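PDB 3CSS: 6-phosphogluconolactonase from Leishmania braziliensis, which probably hydrolyses 6-phosphogluconolactone to 6-phosphogluconate, the second step of the oxidative stage of the pentose phosphate pathway. Local coordinates for residues A[29-43]-A[65-77]. Residues are numbered along the deposited sequence; the frame is centred on the assembly and turned at random.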
loop_
_atom_site.group_PDB
_atom_site.type_symbol
_atom_site.label_atom_id
_atom_site.label_comp_id
_atom_site.label_asym_id
_atom_site.label_seq_id
_atom_site.Cartn_x
_atom_site.Cartn_y
_atom_site.Cartn_z
ATOM N N ILE A 29 0.008 -6.510 -16.334
ATOM C CA ILE A 29 -0.426 -7.882 -16.610
ATOM C C ILE A 29 -0.193 -8.255 -18.076
ATOM O O ILE A 29 0.309 -9.335 -18.359
ATOM C CB ILE A 29 -1.921 -8.110 -16.273
ATOM C CG1 ILE A 29 -2.148 -8.018 -14.759
ATOM C CG2 ILE A 29 -2.394 -9.480 -16.805
ATOM C CD1 ILE A 29 -3.605 -7.932 -14.355
ATOM N N ASP A 30 -0.563 -7.365 -18.997
ATOM C CA ASP A 30 -0.375 -7.618 -20.426
ATOM C C ASP A 30 1.097 -7.565 -20.842
ATOM O O ASP A 30 1.487 -8.226 -21.807
ATOM C CB ASP A 30 -1.189 -6.637 -21.276
ATOM C CG ASP A 30 -1.373 -7.124 -22.712
ATOM O OD1 ASP A 30 -2.198 -8.041 -22.930
ATOM O OD2 ASP A 30 -0.690 -6.596 -23.617
ATOM N N ALA A 31 1.910 -6.800 -20.114
ATOM C CA ALA A 31 3.330 -6.644 -20.443
ATOM C C ALA A 31 4.222 -7.793 -19.961
ATOM O O ALA A 31 5.416 -7.808 -20.269
ATOM C CB ALA A 31 3.859 -5.321 -19.903
ATOM N N ARG A 32 3.669 -8.749 -19.214
ATOM C CA ARG A 32 4.458 -9.901 -18.759
ATOM C C ARG A 32 5.038 -10.654 -19.951
ATOM O O ARG A 32 4.311 -10.959 -20.898
ATOM C CB ARG A 32 3.598 -10.882 -17.959
ATOM C CG ARG A 32 3.170 -10.414 -16.570
ATOM C CD ARG A 32 2.291 -11.480 -15.918
ATOM N NE ARG A 32 1.053 -11.684 -16.671
ATOM C CZ ARG A 32 0.210 -12.704 -16.521
ATOM N NH1 ARG A 32 0.439 -13.670 -15.635
ATOM N NH2 ARG A 32 -0.880 -12.753 -17.275
ATOM N N VAL A 33 6.336 -10.950 -19.900
ATOM C CA VAL A 33 6.960 -11.835 -20.888
ATOM C C VAL A 33 6.501 -13.273 -20.616
ATOM O O VAL A 33 5.986 -13.949 -21.512
ATOM C CB VAL A 33 8.511 -11.750 -20.851
ATOM C CG1 VAL A 33 9.132 -12.753 -21.821
ATOM C CG2 VAL A 33 8.981 -10.328 -21.166
ATOM N N ASP A 34 6.679 -13.719 -19.372
ATOM C CA ASP A 34 6.248 -15.046 -18.924
ATOM C C ASP A 34 4.839 -14.955 -18.344
ATOM O O ASP A 34 4.650 -14.477 -17.222
ATOM C CB ASP A 34 7.221 -15.590 -17.869
ATOM C CG ASP A 34 6.982 -17.063 -17.538
ATOM O OD1 ASP A 34 7.784 -17.627 -16.762
ATOM O OD2 ASP A 34 6.006 -17.656 -18.045
ATOM N N LYS A 35 3.868 -15.450 -19.109
ATOM C CA LYS A 35 2.454 -15.370 -18.737
ATOM C C LYS A 35 2.055 -16.393 -17.671
ATOM O O LYS A 35 0.904 -16.408 -17.223
ATOM C CB LYS A 35 1.562 -15.536 -19.976
ATOM C CG LYS A 35 1.652 -14.382 -20.963
ATOM C CD LYS A 35 1.301 -13.066 -20.295
ATOM C CE LYS A 35 1.434 -11.887 -21.246
ATOM N NZ LYS A 35 0.195 -11.642 -22.029
ATOM N N SER A 36 3.001 -17.239 -17.261
ATOM C CA SER A 36 2.752 -18.247 -16.224
ATOM C C SER A 36 3.164 -17.792 -14.816
ATOM O O SER A 36 3.003 -18.557 -13.858
ATOM C CB SER A 36 3.487 -19.549 -16.561
ATOM O OG SER A 36 4.884 -19.397 -16.392
ATOM N N VAL A 37 3.703 -16.572 -14.702
ATOM C CA VAL A 37 4.102 -15.996 -13.414
ATOM C C VAL A 37 3.243 -14.765 -13.160
ATOM O O VAL A 37 3.093 -13.926 -14.048
ATOM C CB VAL A 37 5.596 -15.582 -13.360
ATOM C CG1 VAL A 37 6.477 -16.725 -13.804
ATOM C CG2 VAL A 37 5.871 -14.338 -14.209
ATOM N N PRO A 38 2.679 -14.652 -11.951
ATOM C CA PRO A 38 1.760 -13.540 -11.720
ATOM C C PRO A 38 2.437 -12.183 -11.525
ATOM O O PRO A 38 3.619 -12.111 -11.219
ATOM C CB PRO A 38 1.052 -13.939 -10.425
ATOM C CG PRO A 38 2.052 -14.725 -9.690
ATOM C CD PRO A 38 2.787 -15.519 -10.765
ATOM N N VAL A 39 1.657 -11.130 -11.732
ATOM C CA VAL A 39 2.004 -9.782 -11.274
ATOM C C VAL A 39 1.739 -9.737 -9.763
ATOM O O VAL A 39 0.680 -10.163 -9.299
ATOM C CB VAL A 39 1.132 -8.731 -12.028
ATOM C CG1 VAL A 39 1.163 -7.357 -11.357
ATOM C CG2 VAL A 39 1.599 -8.639 -13.473
ATOM N N VAL A 40 2.694 -9.243 -8.983
ATOM C CA VAL A 40 2.483 -9.110 -7.546
ATOM C C VAL A 40 1.911 -7.715 -7.287
ATOM O O VAL A 40 2.555 -6.722 -7.618
ATOM C CB VAL A 40 3.800 -9.310 -6.738
ATOM C CG1 VAL A 40 3.507 -9.274 -5.268
ATOM C CG2 VAL A 40 4.465 -10.618 -7.105
ATOM N N LEU A 41 0.712 -7.661 -6.703
ATOM C CA LEU A 41 -0.007 -6.400 -6.436
ATOM C C LEU A 41 -0.199 -6.252 -4.930
ATOM O O LEU A 41 -0.787 -7.132 -4.309
ATOM C CB LEU A 41 -1.374 -6.411 -7.148
ATOM C CG LEU A 41 -2.327 -5.209 -6.971
ATOM C CD1 LEU A 41 -1.672 -3.929 -7.438
ATOM C CD2 LEU A 41 -3.684 -5.453 -7.688
ATOM N N ALA A 42 0.275 -5.143 -4.361
ATOM C CA ALA A 42 0.017 -4.821 -2.965
ATOM C C ALA A 42 -1.149 -3.847 -2.898
ATOM O O ALA A 42 -1.080 -2.707 -3.418
ATOM C CB ALA A 42 1.251 -4.206 -2.299
ATOM N N LEU A 43 -2.208 -4.297 -2.250
ATOM C CA LEU A 43 -3.437 -3.547 -2.111
ATOM C C LEU A 43 -3.325 -2.505 -1.044
ATOM O O LEU A 43 -2.679 -2.731 -0.002
ATOM C CB LEU A 43 -4.569 -4.503 -1.734
ATOM C CG LEU A 43 -4.886 -5.589 -2.741
ATOM C CD1 LEU A 43 -5.943 -6.494 -2.159
ATOM C CD2 LEU A 43 -5.292 -4.995 -4.091
ATOM N N GLN A 65 -9.080 -14.965 -11.971
ATOM C CA GLN A 65 -9.368 -16.388 -11.750
ATOM C C GLN A 65 -8.354 -17.298 -12.480
ATOM O O GLN A 65 -8.201 -18.475 -12.130
ATOM C CB GLN A 65 -10.843 -16.697 -12.083
ATOM C CG GLN A 65 -11.777 -15.942 -11.115
ATOM C CD GLN A 65 -13.246 -16.206 -11.306
ATOM O OE1 GLN A 65 -13.703 -16.539 -12.405
ATOM N NE2 GLN A 65 -14.011 -16.041 -10.225
ATOM N N GLN A 66 -7.654 -16.740 -13.468
ATOM C CA GLN A 66 -6.544 -17.414 -14.159
ATOM C C GLN A 66 -5.180 -17.181 -13.475
ATOM O O GLN A 66 -4.129 -17.515 -14.039
ATOM C CB GLN A 66 -6.451 -16.910 -15.600
ATOM C CG GLN A 66 -7.672 -17.192 -16.479
ATOM C CD GLN A 66 -7.763 -16.235 -17.668
ATOM O OE1 GLN A 66 -6.817 -15.492 -17.958
ATOM N NE2 GLN A 66 -8.906 -16.243 -18.354
ATOM N N HIS A 67 -5.207 -16.585 -12.283
ATOM C CA HIS A 67 -4.015 -16.392 -11.449
ATOM C C HIS A 67 -3.024 -15.375 -12.042
ATOM O O HIS A 67 -1.817 -15.475 -11.808
ATOM C CB HIS A 67 -3.316 -17.742 -11.147
ATOM C CG HIS A 67 -4.261 -18.868 -10.832
ATOM N ND1 HIS A 67 -5.102 -18.850 -9.740
ATOM C CD2 HIS A 67 -4.508 -20.036 -11.475
ATOM C CE1 HIS A 67 -5.821 -19.959 -9.718
ATOM N NE2 HIS A 67 -5.480 -20.698 -10.762
ATOM N N ALA A 68 -3.531 -14.371 -12.764
ATOM C CA ALA A 68 -2.663 -13.318 -13.324
ATOM C C ALA A 68 -2.006 -12.437 -12.242
ATOM O O ALA A 68 -0.948 -11.851 -12.477
ATOM C CB ALA A 68 -3.447 -12.443 -14.289
ATOM N N VAL A 69 -2.650 -12.336 -11.078
ATOM C CA VAL A 69 -2.210 -11.455 -9.993
ATOM C C VAL A 69 -2.056 -12.231 -8.689
ATOM O O VAL A 69 -2.914 -13.047 -8.331
ATOM C CB VAL A 69 -3.194 -10.273 -9.748
ATOM C CG1 VAL A 69 -2.751 -9.451 -8.500
ATOM C CG2 VAL A 69 -3.308 -9.363 -10.982
ATOM N N GLN A 70 -0.949 -11.982 -8.002
ATOM C CA GLN A 70 -0.758 -12.416 -6.623
ATOM C C GLN A 70 -0.972 -11.190 -5.735
ATOM O O GLN A 70 -0.215 -10.215 -5.838
ATOM C CB GLN A 70 0.644 -12.975 -6.420
ATOM C CG GLN A 70 0.946 -13.367 -4.969
ATOM C CD GLN A 70 2.322 -13.975 -4.818
ATOM O OE1 GLN A 70 3.312 -13.377 -5.219
ATOM N NE2 GLN A 70 2.383 -15.176 -4.248
ATOM N N PHE A 71 -1.991 -11.268 -4.876
ATOM C CA PHE A 71 -2.430 -10.157 -4.027
ATOM C C PHE A 71 -1.822 -10.261 -2.627
ATOM O O PHE A 71 -1.835 -11.335 -1.991
ATOM C CB PHE A 71 -3.953 -10.148 -3.856
ATOM C CG PHE A 71 -4.721 -9.868 -5.107
ATOM C CD1 PHE A 71 -5.089 -8.574 -5.421
ATOM C CD2 PHE A 71 -5.102 -10.899 -5.953
ATOM C CE1 PHE A 71 -5.817 -8.288 -6.561
ATOM C CE2 PHE A 71 -5.831 -10.630 -7.112
ATOM C CZ PHE A 71 -6.190 -9.315 -7.414
ATOM N N ILE A 72 -1.337 -9.130 -2.141
ATOM C CA ILE A 72 -0.929 -8.961 -0.756
ATOM C C ILE A 72 -1.522 -7.661 -0.236
ATOM O O ILE A 72 -1.855 -6.767 -1.010
ATOM C CB ILE A 72 0.616 -8.970 -0.573
ATOM C CG1 ILE A 72 1.271 -7.658 -1.046
ATOM C CG2 ILE A 72 1.255 -10.202 -1.320
ATOM C CD1 ILE A 72 2.796 -7.597 -0.743
ATOM N N LEU A 73 -1.671 -7.574 1.080
ATOM C CA LEU A 73 -2.088 -6.321 1.701
ATOM C C LEU A 73 -0.825 -5.519 2.027
ATOM O O LEU A 73 0.070 -5.973 2.746
ATOM C CB LEU A 73 -2.894 -6.573 2.978
ATOM C CG LEU A 73 -4.265 -7.232 2.834
ATOM C CD1 LEU A 73 -4.766 -7.623 4.226
ATOM C CD2 LEU A 73 -5.254 -6.312 2.138
ATOM N N GLY A 74 -0.731 -4.320 1.468
ATOM C CA GLY A 74 0.397 -3.435 1.769
ATOM C C GLY A 74 0.451 -2.888 3.197
ATOM O O GLY A 74 1.518 -2.554 3.690
ATOM N N ASP A 75 -0.702 -2.809 3.847
ATOM C CA ASP A 75 -0.789 -2.546 5.262
ATOM C C ASP A 75 -2.122 -3.032 5.763
ATOM O O ASP A 75 -3.050 -3.267 4.980
ATOM C CB ASP A 75 -0.581 -1.068 5.600
ATOM C CG ASP A 75 -1.776 -0.186 5.233
ATOM O OD1 ASP A 75 -2.075 -0.023 4.023
ATOM O OD2 ASP A 75 -2.378 0.402 6.160
ATOM N N GLU A 76 -2.217 -3.195 7.069
ATOM C CA GLU A 76 -3.450 -3.726 7.646
ATOM C C GLU A 76 -3.659 -3.258 9.068
ATOM O O GLU A 76 -2.717 -3.116 9.849
ATOM C CB GLU A 76 -3.483 -5.256 7.532
ATOM C CG GLU A 76 -4.711 -5.948 8.131
ATOM C CD GLU A 76 -6.032 -5.542 7.471
ATOM O OE1 GLU A 76 -6.354 -4.334 7.463
ATOM O OE2 GLU A 76 -6.774 -6.449 7.007
ATOM N N ARG A 77 -4.921 -3.017 9.378
ATOM C CA ARG A 77 -5.370 -2.771 10.737
ATOM C C ARG A 77 -5.484 -4.102 11.467
ATOM O O ARG A 77 -6.143 -5.029 10.966
ATOM C CB ARG A 77 -6.742 -2.091 10.699
ATOM C CG ARG A 77 -6.753 -0.708 10.094
ATOM C CD ARG A 77 -6.897 -0.717 8.568
ATOM N NE ARG A 77 -6.995 0.630 8.002
ATOM C CZ ARG A 77 -8.117 1.313 7.800
ATOM N NH1 ARG A 77 -9.293 0.818 8.139
ATOM N NH2 ARG A 77 -8.057 2.541 7.263
#
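Leu41 and Leu43 both reach the CD1-CE1 side of the Phe71 ring where strand 39-43 pairs with strand 69-73. Leu43 brings CD2 to the ring edge, 3.8 Å from Phe71 CD1 and near the ring plane, whereas Leu41 runs alongside the phenylalanine, its CD2 3.7 Å from Phe71 CE1. One ring face lies on Val69 CG1, a methyl that also touches Leu41 CB at 3.6 Å; with CG1 anti to the backbone N (chi1 175°), Val69 turns its other methyl, CG2, to Ile29 CD1 (3.7 Å), bringing the last part of helix 14-30 against this side of the sheet. On the opposite side of the sheet, Ala42 CB packs on Ile72 CG1, and the extended Gln70 side chain runs beside Val40, with OE1 3.5 Å from Val40 CG2 and NE2 bonded to Cys140 O.

Six backbone hydrogen bonds hold the register, from Val39 N to Ala68 O (2.8 Å) through Gly74 N to Leu43 O (2.9 Å). Their donors switch strand at each step, as parallel pairing requires, and the strand axes are turned by 29°.

Before the strand, the Arg32 side chain bends at chi3 (-63°), and its guanidinium donates in its own plane through NE to Ile29 O (3.0 Å) and through NH1 to Val37 O, joining Ile29 of helix 14-30 to the loop that enters strand 39-43; NH2 rests near Ala68 CB. Leu95 and Leu96 of helix 87-96 also pack on Phe71. Strand 158-162 pairs with the other edge of strand 39-43, placing this contact among the parallel strands of the Rossmann-like α/β core of the glucosamine-6-phosphate isomerase/6-phosphogluconolactonase family.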